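Local coordinates for intracellular protease/amidase (Salmonella enterica subsp. enterica serovar Typhimurium, PDB 4K2H), which is of uncertain function but belongs to the DJ-1/PfpI family, binds zinc and may act as a peptidase, at residues Ile26-His31 and Val54-Leu59; Asp33-Ala38 and Ser60-Ala65; Arg94-Ala97 and Leu101-Pro104. The protein carries 1 engineered substitution. All coordinates share one frame; numbering follows the deposited sequence.

In the fold
Contacts 1 and 2 lie near the same edge of the parallel sheet, and contact 1 leans on strand 33-38, which is itself a segment of contact 2: Arg28 NH2 also bonds to Val34 O, and Asp56 N to Thr36 OG1. Contact 1 is a surface contact, a single-nitrogen salt bridge helped by a water, close to the second subunit. Contact 2 is partly buried and adds a leucine to a two-pronged arginine-glutamate pair. Contact 3, about 14 Å from contact 2 between centres, is buried and apolar across its two segments, with its polar groups satisfied from outside them. Arg94 links these two, through NH2 to Ala65 O at 2.8 Å. All three contacts reach the same sheet.

Contact 1: Ile26-His31 and Val54-Leu59; sequences ILRRLH and VADSTL
Arg28, near the end of helix 17-29, and Asp56, just before strand 57-58, reach toward each other from opposite directions and join in a salt bridge. Their CA atoms, the closest across the contact, are 13.7 Å apart; the long arginine, extended from CG to NE, covers most of that distance, and the short aspartate need only present its carboxylate at the end of the loop. Only one guanidinium nitrogen bonds directly: Arg28 NH2 lies 2.8 Å from Asp56 OD2. The oxygen sits in the guanidinium plane and is met on its syn side, yet the two flat groups are turned 50° apart and the N-H...O angle is a bent 133°. Arg28 NH1 and Asp56 OD1 are instead bridged by a water, which accepts from Arg28 NH1 at 3.1 Å and donates to Asp56 OD1 at 2.8 Å. Arg28 NH2 is held further by Val34 O, while Thr36 OG1 bonds to Asp56 N, so strand 33-38 steadies both partners. Arg28 NH1 makes a weak hydrogen bond to His49 O of the second subunit. The arrangement ties the C-terminal part of helix 17-29 to the loop entering the edge strand 57-58 in this DJ-1/PfpI alpha/beta fold, beside the subunit interface.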
loop_
_atom_site.group_PDB
_atom_site.type_symbol
_atom_site.label_atom_id
_atom_site.label_comp_id
_atom_site.label_asym_id
_atom_site.label_seq_id
_atom_site.Cartn_x
_atom_site.Cartn_y
_atom_site.Cartn_z
ATOM N N ILE A 26 -4.471 0.102 -7.483
ATOM C CA ILE A 26 -5.383 0.981 -8.253
ATOM C C ILE A 26 -5.445 0.511 -9.710
ATOM O O ILE A 26 -6.535 0.268 -10.252
ATOM C CB ILE A 26 -4.929 2.449 -8.187
ATOM C CG1 ILE A 26 -5.028 2.967 -6.748
ATOM C CG2 ILE A 26 -5.738 3.333 -9.136
ATOM C CD1 ILE A 26 -6.421 2.928 -6.170
ATOM N N LEU A 27 -4.275 0.337 -10.317
ATOM C CA LEU A 27 -4.178 -0.114 -11.691
ATOM C C LEU A 27 -4.934 -1.422 -11.904
ATOM O O LEU A 27 -5.690 -1.550 -12.884
ATOM C CB LEU A 27 -2.722 -0.264 -12.129
ATOM C CG LEU A 27 -1.849 1.009 -12.218
ATOM C CD1 LEU A 27 -0.373 0.645 -12.373
ATOM C CD2 LEU A 27 -2.264 1.890 -13.378
ATOM N N ARG A 28 -4.745 -2.380 -11.004
ATOM C CA ARG A 28 -5.371 -3.683 -11.163
ATOM C C ARG A 28 -6.874 -3.635 -10.875
ATOM O O ARG A 28 -7.614 -4.442 -11.421
ATOM C CB ARG A 28 -4.657 -4.791 -10.327
ATOM C CG ARG A 28 -3.507 -5.459 -11.075
ATOM C CD ARG A 28 -2.690 -6.472 -10.246
ATOM N NE ARG A 28 -1.504 -6.981 -10.966
ATOM C CZ ARG A 28 -0.450 -7.607 -10.428
ATOM N NH1 ARG A 28 -0.340 -7.843 -9.115
ATOM N NH2 ARG A 28 0.550 -7.973 -11.221
ATOM N N ARG A 29 -7.346 -2.693 -10.059
ATOM C CA ARG A 29 -8.802 -2.534 -9.879
ATOM C C ARG A 29 -9.452 -2.124 -11.190
ATOM O O ARG A 29 -10.572 -2.528 -11.478
ATOM C CB ARG A 29 -9.147 -1.487 -8.834
ATOM C CG ARG A 29 -9.180 -2.005 -7.417
ATOM C CD ARG A 29 -9.203 -0.868 -6.442
ATOM N NE ARG A 29 -8.707 -1.299 -5.154
ATOM C CZ ARG A 29 -9.432 -1.926 -4.242
ATOM N NH1 ARG A 29 -10.709 -2.177 -4.454
ATOM N NH2 ARG A 29 -8.857 -2.299 -3.095
ATOM N N LEU A 30 -8.737 -1.330 -11.980
ATOM C CA LEU A 30 -9.200 -0.908 -13.311
ATOM C C LEU A 30 -8.848 -1.898 -14.397
ATOM O O LEU A 30 -8.817 -1.525 -15.549
ATOM C CB LEU A 30 -8.549 0.411 -13.661
ATOM C CG LEU A 30 -8.996 1.520 -12.728
ATOM C CD1 LEU A 30 -7.995 2.638 -12.734
ATOM C CD2 LEU A 30 -10.375 2.008 -13.154
ATOM N N HIS A 31 -8.504 -3.137 -14.028
ATOM C CA HIS A 31 -8.147 -4.167 -14.988
ATOM C C HIS A 31 -7.074 -3.718 -15.991
ATOM O O HIS A 31 -6.998 -4.257 -17.079
ATOM C CB HIS A 31 -9.394 -4.640 -15.757
ATOM C CG HIS A 31 -10.545 -5.026 -14.877
ATOM N ND1 HIS A 31 -10.626 -6.253 -14.258
ATOM C CD2 HIS A 31 -11.664 -4.349 -14.518
ATOM C CE1 HIS A 31 -11.740 -6.319 -13.552
ATOM N NE2 HIS A 31 -12.388 -5.176 -13.693
ATOM N N VAL A 54 7.265 -11.548 -4.081
ATOM C CA VAL A 54 7.711 -12.186 -5.290
ATOM C C VAL A 54 7.226 -11.377 -6.491
ATOM O O VAL A 54 6.040 -11.380 -6.784
ATOM C CB VAL A 54 7.172 -13.620 -5.357
ATOM C CG1 VAL A 54 7.674 -14.302 -6.609
ATOM C CG2 VAL A 54 7.559 -14.388 -4.095
ATOM N N ALA A 55 8.152 -10.719 -7.192
ATOM C CA ALA A 55 7.836 -10.093 -8.492
ATOM C C ALA A 55 7.278 -11.053 -9.536
ATOM O O ALA A 55 7.603 -12.246 -9.571
ATOM C CB ALA A 55 9.050 -9.345 -9.060
ATOM N N ASP A 56 6.445 -10.530 -10.411
ATOM C CA ASP A 56 5.926 -11.340 -11.527
ATOM C C ASP A 56 7.058 -11.850 -12.432
ATOM O O ASP A 56 7.046 -13.000 -12.895
ATOM C CB ASP A 56 4.897 -10.558 -12.344
ATOM C CG ASP A 56 3.658 -10.206 -11.544
ATOM O OD1 ASP A 56 3.202 -11.065 -10.792
ATOM O OD2 ASP A 56 3.139 -9.067 -11.628
ATOM N N SER A 57 8.064 -11.019 -12.658
ATOM C CA SER A 57 9.140 -11.420 -13.548
ATOM C C SER A 57 10.345 -10.553 -13.268
ATOM O O SER A 57 10.414 -9.909 -12.225
ATOM C CB SER A 57 8.642 -11.320 -15.005
ATOM O OG SER A 57 9.676 -11.479 -15.948
ATOM N N THR A 58 11.289 -10.514 -14.204
ATOM C CA THR A 58 12.508 -9.755 -14.028
ATOM C C THR A 58 12.755 -8.947 -15.254
ATOM O O THR A 58 12.216 -9.233 -16.320
ATOM C CB THR A 58 13.737 -10.667 -13.793
ATOM O OG1 THR A 58 13.934 -11.523 -14.922
ATOM C CG2 THR A 58 13.557 -11.525 -12.579
ATOM N N LEU A 59 13.586 -7.929 -15.093
ATOM C CA LEU A 59 13.943 -7.043 -16.172
ATOM C C LEU A 59 14.640 -7.819 -17.259
ATOM O O LEU A 59 14.420 -7.565 -18.466
ATOM C CB LEU A 59 14.879 -5.962 -15.635
ATOM C CG LEU A 59 14.607 -4.511 -15.918
ATOM C CD1 LEU A 59 13.141 -4.175 -15.746
ATOM C CD2 LEU A 59 15.467 -3.694 -14.964
HETATM O O HOH W 1 1.892 -9.906 -8.608
#

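Contact 2: Asp33-Ala38 and Ser60-Ala65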
loop_
_atom_site.group_PDB
_atom_site.type_symbol
_atom_site.label_atom_id
_atom_site.label_comp_id
_atom_site.label_asym_id
_atom_site.label_seq_id
_atom_site.Cartn_x
_atom_site.Cartn_y
_atom_site.Cartn_z
ATOM N N ASP A 33 -3.403 -4.145 -17.060
ATOM C CA ASP A 33 -2.377 -5.186 -16.872
ATOM C C ASP A 33 -1.164 -4.633 -16.154
ATOM O O ASP A 33 -0.595 -3.633 -16.608
ATOM C CB ASP A 33 -1.899 -5.659 -18.224
ATOM C CG ASP A 33 -2.258 -7.050 -18.498
ATOM O OD1 ASP A 33 -3.449 -7.402 -18.397
ATOM O OD2 ASP A 33 -1.324 -7.796 -18.843
ATOM N N VAL A 34 -0.782 -5.255 -15.045
ATOM C CA VAL A 34 0.414 -4.849 -14.292
ATOM C C VAL A 34 1.394 -6.028 -14.171
ATOM O O VAL A 34 0.990 -7.143 -13.877
ATOM C CB VAL A 34 0.060 -4.314 -12.892
ATOM C CG1 VAL A 34 1.295 -3.750 -12.218
ATOM C CG2 VAL A 34 -0.984 -3.201 -12.962
ATOM N N GLU A 35 2.665 -5.788 -14.453
ATOM C CA GLU A 35 3.741 -6.742 -14.142
ATOM C C GLU A 35 4.764 -6.115 -13.215
ATOM O O GLU A 35 5.348 -5.090 -13.538
ATOM C CB GLU A 35 4.448 -7.197 -15.403
ATOM C CG GLU A 35 4.118 -8.610 -15.826
ATOM C CD GLU A 35 5.049 -9.137 -16.903
ATOM O OE1 GLU A 35 5.854 -8.378 -17.474
ATOM O OE2 GLU A 35 4.982 -10.346 -17.163
ATOM N N THR A 36 4.948 -6.712 -12.045
ATOM C CA THR A 36 6.040 -6.317 -11.164
ATOM C C THR A 36 7.318 -6.966 -11.720
ATOM O O THR A 36 7.340 -8.152 -12.058
ATOM C CB THR A 36 5.780 -6.761 -9.700
ATOM O OG1 THR A 36 5.494 -8.152 -9.656
ATOM C CG2 THR A 36 4.592 -6.077 -9.153
ATOM N N LEU A 37 8.366 -6.172 -11.852
ATOM C CA LEU A 37 9.619 -6.665 -12.359
ATOM C C LEU A 37 10.721 -6.387 -11.354
ATOM O O LEU A 37 10.971 -5.230 -10.993
ATOM C CB LEU A 37 9.953 -5.965 -13.674
ATOM C CG LEU A 37 8.901 -6.116 -14.795
ATOM C CD1 LEU A 37 9.396 -5.485 -16.098
ATOM C CD2 LEU A 37 8.487 -7.563 -15.060
ATOM N N ALA A 38 11.409 -7.436 -10.935
ATOM C CA ALA A 38 12.619 -7.278 -10.147
ATOM C C ALA A 38 13.778 -6.925 -11.061
ATOM O O ALA A 38 13.743 -7.217 -12.238
ATOM C CB ALA A 38 12.936 -8.568 -9.397
ATOM N N SER A 60 15.452 -8.788 -16.836
ATOM C CA SER A 60 16.205 -9.633 -17.771
ATOM C C SER A 60 15.324 -10.420 -18.738
ATOM O O SER A 60 15.767 -10.739 -19.825
ATOM C CB SER A 60 17.121 -10.586 -17.013
ATOM O OG SER A 60 16.353 -11.474 -16.212
ATOM N N GLU A 61 14.079 -10.710 -18.358
ATOM C CA GLU A 61 13.103 -11.360 -19.248
ATOM C C GLU A 61 12.254 -10.389 -20.072
ATOM O O GLU A 61 11.348 -10.808 -20.782
ATOM C CB GLU A 61 12.146 -12.218 -18.413
ATOM C CG GLU A 61 12.819 -13.389 -17.719
ATOM C CD GLU A 61 13.549 -14.262 -18.723
ATOM O OE1 GLU A 61 12.898 -14.710 -19.694
ATOM O OE2 GLU A 61 14.774 -14.469 -18.568
ATOM N N ARG A 62 12.515 -9.092 -19.981
ATOM C CA ARG A 62 11.644 -8.126 -20.632
ATOM C C ARG A 62 12.399 -7.107 -21.451
ATOM O O ARG A 62 11.937 -5.972 -21.628
ATOM C CB ARG A 62 10.812 -7.419 -19.568
ATOM C CG ARG A 62 9.845 -8.352 -18.855
ATOM C CD ARG A 62 8.701 -8.718 -19.786
ATOM N NE ARG A 62 7.697 -9.558 -19.136
ATOM C CZ ARG A 62 7.783 -10.881 -19.033
ATOM N NH1 ARG A 62 6.823 -11.561 -18.443
ATOM N NH2 ARG A 62 8.820 -11.532 -19.515
ATOM N N GLN A 63 13.542 -7.495 -21.988
ATOM C CA GLN A 63 14.402 -6.489 -22.602
ATOM C C GLN A 63 13.860 -5.909 -23.902
ATOM O O GLN A 63 14.182 -4.759 -24.234
ATOM C CB GLN A 63 15.829 -6.992 -22.812
ATOM C CG GLN A 63 16.819 -5.832 -22.872
ATOM C CD GLN A 63 18.112 -6.189 -23.563
ATOM O OE1 GLN A 63 18.141 -6.488 -24.773
ATOM N NE2 GLN A 63 19.195 -6.149 -22.810
ATOM N N GLN A 64 13.054 -6.680 -24.633
ATOM C CA GLN A 64 12.382 -6.164 -25.856
ATOM C C GLN A 64 10.902 -5.863 -25.647
ATOM O O GLN A 64 10.209 -5.500 -26.607
ATOM C CB GLN A 64 12.512 -7.148 -27.041
ATOM C CG GLN A 64 13.815 -7.020 -27.811
ATOM C CD GLN A 64 14.997 -7.507 -26.994
ATOM O OE1 GLN A 64 14.994 -8.636 -26.512
ATOM N NE2 GLN A 64 16.010 -6.656 -26.831
ATOM N N ALA A 65 10.417 -6.043 -24.418
ATOM C CA ALA A 65 9.025 -5.757 -24.102
ATOM C C ALA A 65 8.865 -4.271 -23.962
ATOM O O ALA A 65 9.748 -3.585 -23.463
ATOM C CB ALA A 65 8.604 -6.433 -22.811
#
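Beside the parallel sheet of the DJ-1/PfpI fold, a loop is fastened to strand 33-38: Glu35 of the strand pairs with Arg62, from the loop that leads from strand 57-58 to strand 69-72, in a side-on bidentate salt bridge. The two side chains come from opposite directions, and their flat ends lie nearly coplanar, 24° apart. Each carboxylate oxygen takes one N-H on its syn lone pair: Arg62 NE reaches Glu35 OE1 at 2.7 Å, and Arg62 NH1 reaches Glu35 OE2 at 2.6 Å. The bonds are fairly straight, the second at 166°, and with two prongs the pair resists rotation of either group. Glutamate is long enough to carry its charge out from the strand, and arginine offers two parallel N-H bonds along one edge. A bend at chi2 (-72°) folds the Arg62 chain and sets its aliphatic part against Leu37, the next residue facing the same side of the strand; Leu37 CD1 stands 4.0 Å from Arg62 CG, the two chains crossing at about a right angle. Ser57 also touches Arg62, and Phe67 touches Glu35. The last nitrogen turns back to its own loop: Arg62 NH2 donates to Glu61 O at 2.9 Å, approaching from above the carbonyl plane.

Contact 3: Arg94-Ala97 and Leu101-Pro104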
loop_
_atom_site.group_PDB
_atom_site.type_symbol
_atom_site.label_atom_id
_atom_site.label_comp_id
_atom_site.label_asym_id
_atom_site.label_seq_id
_atom_site.Cartn_x
_atom_site.Cartn_y
_atom_site.Cartn_z
ATOM N N ARG A 94 14.856 3.417 -23.119
ATOM C CA ARG A 94 14.172 2.900 -24.271
ATOM C C ARG A 94 12.688 3.278 -24.264
ATOM O O ARG A 94 12.144 3.715 -25.281
ATOM C CB ARG A 94 14.358 1.385 -24.310
ATOM C CG ARG A 94 13.654 0.677 -25.452
ATOM C CD ARG A 94 14.111 -0.775 -25.553
ATOM N NE ARG A 94 13.905 -1.532 -24.316
ATOM C CZ ARG A 94 12.767 -2.114 -23.955
ATOM N NH1 ARG A 94 12.707 -2.799 -22.808
ATOM N NH2 ARG A 94 11.685 -2.037 -24.719
ATOM N N HIS A 95 12.030 3.078 -23.129
ATOM C CA HIS A 95 10.629 3.429 -22.998
ATOM C C HIS A 95 10.446 4.932 -23.163
ATOM O O HIS A 95 9.481 5.381 -23.779
ATOM C CB HIS A 95 10.042 2.968 -21.651
ATOM C CG HIS A 95 9.739 1.508 -21.596
ATOM N ND1 HIS A 95 10.719 0.560 -21.452
ATOM C CD2 HIS A 95 8.580 0.825 -21.708
ATOM C CE1 HIS A 95 10.184 -0.648 -21.458
ATOM N NE2 HIS A 95 8.884 -0.512 -21.623
ATOM N N ASP A 96 11.360 5.705 -22.607
ATOM C CA ASP A 96 11.253 7.132 -22.692
ATOM C C ASP A 96 11.316 7.554 -24.166
ATOM O O ASP A 96 10.482 8.341 -24.615
ATOM C CB ASP A 96 12.340 7.817 -21.876
ATOM C CG ASP A 96 11.975 9.234 -21.485
ATOM O OD1 ASP A 96 10.919 9.774 -21.918
ATOM O OD2 ASP A 96 12.763 9.814 -20.722
ATOM N N ALA A 97 12.248 6.982 -24.916
ATOM C CA ALA A 97 12.482 7.414 -26.293
ATOM C C ALA A 97 11.328 6.977 -27.204
ATOM O O ALA A 97 11.132 7.556 -28.267
ATOM C CB ALA A 97 13.807 6.863 -26.807
ATOM N N LEU A 101 5.004 6.179 -20.915
ATOM C CA LEU A 101 4.945 6.923 -19.652
ATOM C C LEU A 101 6.017 6.458 -18.622
ATOM O O LEU A 101 6.164 5.274 -18.310
ATOM C CB LEU A 101 3.531 6.865 -19.045
ATOM C CG LEU A 101 2.355 7.283 -19.947
ATOM C CD1 LEU A 101 1.016 7.102 -19.236
ATOM C CD2 LEU A 101 2.524 8.721 -20.424
ATOM N N ILE A 102 6.766 7.426 -18.113
ATOM C CA ILE A 102 7.759 7.192 -17.071
ATOM C C ILE A 102 7.223 7.851 -15.830
ATOM O O ILE A 102 6.968 9.083 -15.795
ATOM C CB ILE A 102 9.098 7.823 -17.434
ATOM C CG1 ILE A 102 9.492 7.428 -18.859
ATOM C CG2 ILE A 102 10.159 7.492 -16.402
ATOM C CD1 ILE A 102 9.551 5.936 -19.097
ATOM N N CYS A 103 7.032 7.035 -14.810
ATOM C CA CYS A 103 6.241 7.429 -13.670
ATOM C C CYS A 103 6.972 7.170 -12.364
ATOM O O CYS A 103 6.702 6.159 -11.671
ATOM C CB CYS A 103 4.937 6.675 -13.672
ATOM S SG CYS A 103 4.088 6.660 -15.248
ATOM N N PRO A 104 7.870 8.100 -12.008
ATOM C CA PRO A 104 8.541 8.083 -10.731
ATOM C C PRO A 104 7.745 8.691 -9.617
ATOM O O PRO A 104 7.005 9.681 -9.810
ATOM C CB PRO A 104 9.777 8.936 -10.983
ATOM C CG PRO A 104 9.287 9.959 -11.947
ATOM C CD PRO A 104 8.435 9.133 -12.889
#
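The flat carboxylate of Asp96, on helix 86-97, lies against the ethyl arm of Ile102 on strand 101-104, whereas His95 meets Ile102 through CB and not through its ring. The contact stands at the end of a beta-alpha-beta crossover of the DJ-1/PfpI fold: helix 86-97 lies in the connection between the neighbouring parallel strands 69-72 and 101-104, and here it leads into the second of them. The His95 imidazole presents its ND1 to one face of the Arg94 guanidinium, 4.0 Å above the plane and offset toward the rim. Both of its nitrogens have partners outside the two segments, ND1 bonding to Phe91 O and NE2 to Phe67 N. Toward the strand His95 offers its methylene, whose CB touches Ile102 CD1 at 3.9 Å. The carboxylate of Asp96 is engaged by Lys120 and Asn149 at OD1 and by Arg122 at OD2, and the two basic residues probably balance its charge beside the apolar Ile102. Isoleucine suits this place because its branched, apolar chain packs between its strand and the helix. With CG1 beside the backbone N (chi1 -49°), the ethyl arm points at the helix. It crosses the Asp96 side chain at about a right angle, Ile102 CG1 lying 4.0 Å from Asp96 CG, and its end, Ile102 CD1, comes within 4.0 Å of Asp96 N.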